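PDB 4B7H: catalase from Corynebacterium glutamicum, which breaks hydrogen peroxide down to water and oxygen at a haem iron and is inhibited by nitric oxide. Local coordinates for residues F320-N332 and Q356-N370. Residues are numbered along the deposited sequence; the frame is centred on the assembly and turned at random.
Sequences FAQIEQIALDPGN and QRYRIGANYRDLPVN. Unlike the reference sequence in segment 320-332: I326 (reference Leu). With HEM (protoporphyrin IX containing Fe), chain E.
R359 and Q356 reach from the end of helix 343-359 to the extended chain that follows helix 319-324, and they show how a haem propionate can be held by side chains that are themselves fixed by backbone carbonyls. With CG anti to the backbone N (chi1 175°) and a bend at chi3, R359 turns its guanidinium so that NH2 gives a hydrogen bond to I326 O at 3.0 Å. The same R359 NH2 also donates to HEM O1A, at 2.8 Å. Its NE donates to O2A, the second oxygen of the same propionate, while NH1 takes E324 O, which R67 also grips. I360 CD1 lies over one face, offset toward the rim. Q356 NE2 likewise divides its protons between L328 O, met at 2.9 Å from above the carbonyl plane, and O1A, in a nearly straight bond of 174°. Packing is tight around A327: its CB sits 3.4 Å from Q356 CD and 3.5 Å from Y364 CD2, its N donates to N370 OD1, and N370 ND2 donates in turn to Q325 O. Water 1 bridges A321 O and V369 N beside packed V369, whose CG2 lies 3.8 Å from I326 CD1. Toward R365 the contact is looser and wetter, although still buried. D329 OD2 and R365 NH2 make only a long salt bridge (3.6 Å), and water 3 joins D329, Q356 and Y364; yet R365 NH1 meets N332 OD1 almost straight on, and E54 of the second subunit pairs with NH2. R359 and Q356, together with R67 and R106, which also hydrogen-bond the haem, form the propionate-binding side of the haem pocket of the catalase fold.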
loop_
_atom_site.group_PDB
_atom_site.type_symbol
_atom_site.label_atom_id
_atom_site.label_comp_id
_atom_site.label_asym_id
_atom_site.label_seq_id
_atom_site.Cartn_x
_atom_site.Cartn_y
_atom_site.Cartn_z
ATOM N N PHE A 320 18.592 -3.696 6.908
ATOM C CA PHE A 320 17.304 -3.414 6.285
ATOM C C PHE A 320 17.165 -1.925 5.992
ATOM O O PHE A 320 16.789 -1.527 4.881
ATOM C CB PHE A 320 16.147 -3.886 7.170
ATOM C CG PHE A 320 14.789 -3.577 6.596
ATOM C CD1 PHE A 320 14.163 -4.484 5.753
ATOM C CD2 PHE A 320 14.147 -2.376 6.887
ATOM C CE1 PHE A 320 12.905 -4.208 5.220
ATOM C CE2 PHE A 320 12.895 -2.089 6.356
ATOM C CZ PHE A 320 12.277 -3.009 5.516
ATOM N N ALA A 321 17.461 -1.093 6.988
ATOM C CA ALA A 321 17.198 0.335 6.848
ATOM C C ALA A 321 18.062 0.997 5.783
ATOM O O ALA A 321 17.616 1.947 5.136
ATOM C CB ALA A 321 17.365 1.053 8.179
ATOM N N GLN A 322 19.291 0.507 5.616
ATOM C CA GLN A 322 20.289 1.179 4.781
ATOM C C GLN A 322 20.643 0.466 3.481
ATOM O O GLN A 322 21.152 1.101 2.557
ATOM C CB GLN A 322 21.555 1.443 5.599
ATOM C CG GLN A 322 21.294 2.389 6.754
ATOM C CD GLN A 322 22.489 2.536 7.659
ATOM O OE1 GLN A 322 23.154 1.557 7.989
ATOM N NE2 GLN A 322 22.765 3.762 8.073
ATOM N N ILE A 323 20.396 -0.843 3.419
ATOM C CA ILE A 323 20.682 -1.635 2.221
ATOM C C ILE A 323 19.384 -2.093 1.549
ATOM O O ILE A 323 19.165 -1.822 0.367
ATOM C CB ILE A 323 21.604 -2.845 2.506
ATOM C CG1 ILE A 323 22.918 -2.379 3.142
ATOM C CG2 ILE A 323 21.859 -3.631 1.230
ATOM C CD1 ILE A 323 23.734 -1.415 2.289
ATOM N N GLU A 324 18.500 -2.754 2.295
ATOM C CA GLU A 324 17.245 -3.181 1.673
ATOM C C GLU A 324 16.474 -1.976 1.130
ATOM O O GLU A 324 15.909 -2.045 0.037
ATOM C CB GLU A 324 16.370 -4.007 2.623
ATOM C CG GLU A 324 15.059 -4.490 1.986
ATOM C CD GLU A 324 15.249 -5.506 0.862
ATOM O OE1 GLU A 324 16.314 -6.168 0.806
ATOM O OE2 GLU A 324 14.328 -5.642 0.020
ATOM N N GLN A 325 16.487 -0.874 1.881
ATOM C CA GLN A 325 15.748 0.340 1.517
ATOM C C GLN A 325 16.516 1.336 0.641
ATOM O O GLN A 325 15.961 2.377 0.272
ATOM C CB GLN A 325 15.281 1.087 2.768
ATOM C CG GLN A 325 14.257 0.332 3.581
ATOM C CD GLN A 325 13.636 1.177 4.677
ATOM O OE1 GLN A 325 12.425 1.105 4.914
ATOM N NE2 GLN A 325 14.465 1.980 5.362
ATOM N N ILE A 326 17.783 1.070 0.326
ATOM C CA ILE A 326 18.455 1.956 -0.616
ATOM C C ILE A 326 17.734 1.865 -1.958
ATOM O O ILE A 326 17.190 0.814 -2.316
ATOM C CB ILE A 326 19.981 1.689 -0.727
ATOM C CG1 ILE A 326 20.703 2.949 -1.218
ATOM C CG2 ILE A 326 20.301 0.487 -1.625
ATOM C CD1 ILE A 326 22.219 2.880 -1.103
ATOM N N ALA A 327 17.675 2.991 -2.659
ATOM C CA ALA A 327 16.952 3.068 -3.920
ATOM C C ALA A 327 17.929 3.509 -4.996
ATOM O O ALA A 327 18.020 4.695 -5.331
ATOM C CB ALA A 327 15.787 4.060 -3.801
ATOM N N LEU A 328 18.708 2.560 -5.502
ATOM C CA LEU A 328 19.741 2.883 -6.483
ATOM C C LEU A 328 19.085 3.004 -7.855
ATOM O O LEU A 328 18.228 2.199 -8.208
ATOM C CB LEU A 328 20.839 1.820 -6.453
ATOM C CG LEU A 328 21.643 1.869 -5.139
ATOM C CD1 LEU A 328 22.340 0.550 -4.822
ATOM C CD2 LEU A 328 22.671 3.006 -5.170
ATOM N N ASP A 329 19.470 4.018 -8.620
ATOM C CA ASP A 329 18.692 4.410 -9.793
ATOM C C ASP A 329 19.606 5.063 -10.833
ATOM O O ASP A 329 20.218 6.090 -10.554
ATOM C CB ASP A 329 17.603 5.377 -9.303
ATOM C CG ASP A 329 16.767 5.982 -10.415
ATOM O OD1 ASP A 329 16.910 5.597 -11.597
ATOM O OD2 ASP A 329 15.931 6.858 -10.086
ATOM N N PRO A 330 19.697 4.479 -12.047
ATOM C CA PRO A 330 20.593 5.057 -13.062
ATOM C C PRO A 330 20.136 6.444 -13.507
ATOM O O PRO A 330 20.919 7.199 -14.085
ATOM C CB PRO A 330 20.523 4.050 -14.226
ATOM C CG PRO A 330 19.238 3.327 -14.030
ATOM C CD PRO A 330 19.015 3.268 -12.541
ATOM N N GLY A 331 18.880 6.785 -13.229
ATOM C CA GLY A 331 18.379 8.121 -13.512
ATOM C C GLY A 331 18.913 9.188 -12.573
ATOM O O GLY A 331 18.710 10.388 -12.801
ATOM N N ASN A 332 19.581 8.760 -11.504
ATOM C CA ASN A 332 20.268 9.688 -10.617
ATOM C C ASN A 332 21.566 10.163 -11.264
ATOM O O ASN A 332 22.665 9.744 -10.879
ATOM C CB ASN A 332 20.535 9.038 -9.261
ATOM C CG ASN A 332 19.291 8.949 -8.409
ATOM O OD1 ASN A 332 18.336 9.715 -8.597
ATOM N ND2 ASN A 332 19.297 8.031 -7.450
ATOM N N GLN A 356 10.597 1.788 -7.192
ATOM C CA GLN A 356 10.891 2.255 -5.843
ATOM C C GLN A 356 9.713 2.978 -5.197
ATOM O O GLN A 356 9.480 2.832 -3.993
ATOM C CB GLN A 356 12.164 3.107 -5.863
ATOM C CG GLN A 356 13.398 2.236 -6.085
ATOM C CD GLN A 356 14.531 2.938 -6.799
ATOM O OE1 GLN A 356 14.465 4.136 -7.096
ATOM N NE2 GLN A 356 15.597 2.182 -7.079
ATOM N N ARG A 357 8.956 3.724 -6.000
ATOM C CA ARG A 357 7.742 4.365 -5.506
ATOM C C ARG A 357 6.778 3.320 -4.929
ATOM O O ARG A 357 6.077 3.599 -3.962
ATOM C CB ARG A 357 7.064 5.155 -6.629
ATOM C CG ARG A 357 7.830 6.408 -7.024
ATOM C CD ARG A 357 7.362 7.008 -8.359
ATOM N NE ARG A 357 8.329 8.011 -8.796
ATOM C CZ ARG A 357 8.862 8.093 -10.012
ATOM N NH1 ARG A 357 8.471 7.271 -10.981
ATOM N NH2 ARG A 357 9.775 9.029 -10.254
ATOM N N TYR A 358 6.742 2.129 -5.528
ATOM C CA TYR A 358 5.898 1.030 -5.041
ATOM C C TYR A 358 6.562 0.229 -3.911
ATOM O O TYR A 358 5.958 -0.023 -2.863
ATOM C CB TYR A 358 5.585 0.075 -6.195
ATOM C CG TYR A 358 5.038 -1.267 -5.747
ATOM C CD1 TYR A 358 3.769 -1.363 -5.195
ATOM C CD2 TYR A 358 5.800 -2.428 -5.850
ATOM C CE1 TYR A 358 3.267 -2.576 -4.768
ATOM C CE2 TYR A 358 5.301 -3.652 -5.427
ATOM C CZ TYR A 358 4.034 -3.713 -4.881
ATOM O OH TYR A 358 3.504 -4.905 -4.446
ATOM N N ARG A 359 7.799 -0.199 -4.156
ATOM C CA ARG A 359 8.531 -1.113 -3.285
ATOM C C ARG A 359 8.779 -0.501 -1.912
ATOM O O ARG A 359 8.718 -1.184 -0.892
ATOM C CB ARG A 359 9.865 -1.465 -3.967
ATOM C CG ARG A 359 10.775 -2.294 -3.128
ATOM C CD ARG A 359 11.963 -2.786 -3.907
ATOM N NE ARG A 359 13.007 -1.803 -4.205
ATOM C CZ ARG A 359 13.896 -1.346 -3.326
ATOM N NH1 ARG A 359 13.823 -1.704 -2.048
ATOM N NH2 ARG A 359 14.847 -0.502 -3.728
ATOM N N ILE A 360 9.097 0.785 -1.909
ATOM C CA ILE A 360 9.421 1.510 -0.686
ATOM C C ILE A 360 8.274 2.450 -0.312
ATOM O O ILE A 360 7.696 2.314 0.758
ATOM C CB ILE A 360 10.729 2.303 -0.824
ATOM C CG1 ILE A 360 11.869 1.387 -1.284
ATOM C CG2 ILE A 360 11.074 2.966 0.506
ATOM C CD1 ILE A 360 13.106 2.149 -1.768
ATOM N N GLY A 361 7.936 3.379 -1.208
ATOM C CA GLY A 361 6.844 4.307 -0.974
ATOM C C GLY A 361 7.073 5.601 -1.729
ATOM O O GLY A 361 8.191 5.874 -2.184
ATOM N N ALA A 362 6.025 6.413 -1.852
ATOM C CA ALA A 362 6.120 7.669 -2.588
ATOM C C ALA A 362 7.246 8.563 -2.079
ATOM O O ALA A 362 7.854 9.310 -2.851
ATOM C CB ALA A 362 4.799 8.415 -2.535
ATOM N N ASN A 363 7.528 8.483 -0.782
ATOM C CA ASN A 363 8.513 9.362 -0.176
ATOM C C ASN A 363 9.842 8.699 0.136
ATOM O O ASN A 363 10.576 9.147 1.013
ATOM C CB ASN A 363 7.906 10.065 1.043
ATOM C CG ASN A 363 6.999 11.202 0.634
ATOM O OD1 ASN A 363 7.359 11.976 -0.247
ATOM N ND2 ASN A 363 5.809 11.294 1.233
ATOM N N TYR A 364 10.171 7.667 -0.641
ATOM C CA TYR A 364 11.400 6.914 -0.454
ATOM C C TYR A 364 12.650 7.781 -0.514
ATOM O O TYR A 364 13.660 7.443 0.105
ATOM C CB TYR A 364 11.509 5.793 -1.487
ATOM C CG TYR A 364 11.820 6.237 -2.907
ATOM C CD1 TYR A 364 10.805 6.606 -3.783
ATOM C CD2 TYR A 364 13.134 6.262 -3.379
ATOM C CE1 TYR A 364 11.085 6.993 -5.089
ATOM C CE2 TYR A 364 13.427 6.654 -4.683
ATOM C CZ TYR A 364 12.397 7.020 -5.530
ATOM O OH TYR A 364 12.686 7.392 -6.828
ATOM N N ARG A 365 12.588 8.892 -1.248
ATOM C CA ARG A 365 13.753 9.766 -1.407
ATOM C C ARG A 365 14.145 10.437 -0.100
ATOM O O ARG A 365 15.265 10.928 0.028
ATOM C CB ARG A 365 13.481 10.867 -2.431
ATOM C CG ARG A 365 13.239 10.397 -3.850
ATOM C CD ARG A 365 14.508 10.194 -4.607
ATOM N NE ARG A 365 14.233 10.017 -6.028
ATOM C CZ ARG A 365 15.179 9.950 -6.955
ATOM N NH1 ARG A 365 16.451 10.059 -6.593
ATOM N NH2 ARG A 365 14.856 9.777 -8.231
ATOM N N ASP A 366 13.219 10.470 0.859
ATOM C CA ASP A 366 13.452 11.151 2.124
ATOM C C ASP A 366 14.111 10.255 3.179
ATOM O O ASP A 366 14.530 10.733 4.240
ATOM C CB ASP A 366 12.136 11.721 2.657
ATOM C CG ASP A 366 11.571 12.830 1.765
ATOM O OD1 ASP A 366 12.365 13.551 1.123
ATOM O OD2 ASP A 366 10.333 12.979 1.708
ATOM N N LEU A 367 14.180 8.953 2.919
ATOM C CA LEU A 367 14.829 8.064 3.880
ATOM C C LEU A 367 16.306 8.416 3.988
ATOM O O LEU A 367 16.923 8.821 2.999
ATOM C CB LEU A 367 14.692 6.606 3.461
ATOM C CG LEU A 367 13.271 6.050 3.445
ATOM C CD1 LEU A 367 13.301 4.645 2.894
ATOM C CD2 LEU A 367 12.659 6.066 4.840
ATOM N N PRO A 368 16.881 8.268 5.185
ATOM C CA PRO A 368 18.278 8.654 5.415
ATOM C C PRO A 368 19.273 8.239 4.311
ATOM O O PRO A 368 20.058 9.081 3.863
ATOM C CB PRO A 368 18.590 7.976 6.747
ATOM C CG PRO A 368 17.276 8.111 7.498
ATOM C CD PRO A 368 16.212 7.864 6.438
ATOM N N VAL A 369 19.246 6.987 3.865
ATOM C CA VAL A 369 20.247 6.531 2.900
ATOM C C VAL A 369 20.010 7.112 1.492
ATOM O O VAL A 369 20.919 7.130 0.651
ATOM C CB VAL A 369 20.324 4.983 2.878
ATOM C CG1 VAL A 369 19.134 4.387 2.164
ATOM C CG2 VAL A 369 21.599 4.513 2.231
ATOM N N ASN A 370 18.796 7.598 1.235
ATOM C CA ASN A 370 18.453 8.108 -0.092
ATOM C C ASN A 370 18.543 9.624 -0.247
ATOM O O ASN A 370 18.518 10.133 -1.371
ATOM C CB ASN A 370 17.079 7.596 -0.513
ATOM C CG ASN A 370 17.070 6.097 -0.700
ATOM O OD1 ASN A 370 18.036 5.531 -1.223
ATOM N ND2 ASN A 370 15.997 5.435 -0.256
HETATM C CHA HEM E . 17.635 -3.735 -10.301
HETATM C CHB HEM E . 15.034 -2.533 -14.214
HETATM C CHC HEM E . 18.799 -3.752 -17.003
HETATM C CHD HEM E . 21.615 -3.422 -13.112
HETATM C C1A HEM E . 16.604 -3.322 -11.109
HETATM C C2A HEM E . 15.305 -2.860 -10.659
HETATM C C3A HEM E . 14.603 -2.516 -11.749
HETATM C C4A HEM E . 15.422 -2.756 -12.913
HETATM C CMA HEM E . 13.179 -1.955 -11.828
HETATM C CAA HEM E . 14.858 -2.776 -9.183
HETATM C CBA HEM E . 15.278 -1.431 -8.606
HETATM C CGA HEM E . 14.717 -1.185 -7.230
HETATM O O1A HEM E . 15.457 -0.587 -6.409
HETATM O O2A HEM E . 13.553 -1.562 -6.937
HETATM C C1B HEM E . 15.809 -2.781 -15.324
HETATM C C2B HEM E . 15.390 -2.649 -16.701
HETATM C C3B HEM E . 16.436 -3.014 -17.472
HETATM C C4B HEM E . 17.536 -3.356 -16.597
HETATM C CMB HEM E . 13.980 -2.196 -17.133
HETATM C CAB HEM E . 16.573 -3.049 -19.006
HETATM C CBB HEM E . 15.868 -2.247 -19.803
HETATM C C1C HEM E . 19.928 -3.596 -16.218
HETATM C C2C HEM E . 21.297 -3.377 -16.663
HETATM C C3C HEM E . 22.066 -3.289 -15.564
HETATM C C4C HEM E . 21.201 -3.426 -14.412
HETATM C CMC HEM E . 21.743 -3.295 -18.144
HETATM C CAC HEM E . 23.582 -3.008 -15.428
HETATM C CBC HEM E . 24.273 -2.297 -16.335
HETATM C C1D HEM E . 20.803 -3.552 -12.019
HETATM C C2D HEM E . 21.305 -3.649 -10.687
HETATM C C3D HEM E . 20.089 -3.746 -9.806
HETATM C C4D HEM E . 18.954 -3.686 -10.685
HETATM C CMD HEM E . 22.767 -3.667 -10.247
HETATM C CAD HEM E . 20.112 -3.845 -8.288
HETATM C CBD HEM E . 20.393 -2.455 -7.719
HETATM C CGD HEM E . 20.502 -2.641 -6.235
HETATM O O1D HEM E . 19.644 -2.113 -5.484
HETATM O O2D HEM E . 21.445 -3.345 -5.796
HETATM N NA HEM E . 16.651 -3.239 -12.493
HETATM N NB HEM E . 17.117 -3.214 -15.289
HETATM N NC HEM E . 19.906 -3.613 -14.833
HETATM N ND HEM E . 19.412 -3.585 -11.993
HETATM FE FE HEM E . 18.278 -3.466 -13.651
HETATM O O HOH W 1 17.744 4.795 5.290
HETATM O O HOH W 2 12.414 -3.706 -0.576
HETATM O O HOH W 3 15.120 6.685 -7.524
HETATM O O HOH W 4 16.504 10.246 -10.555
#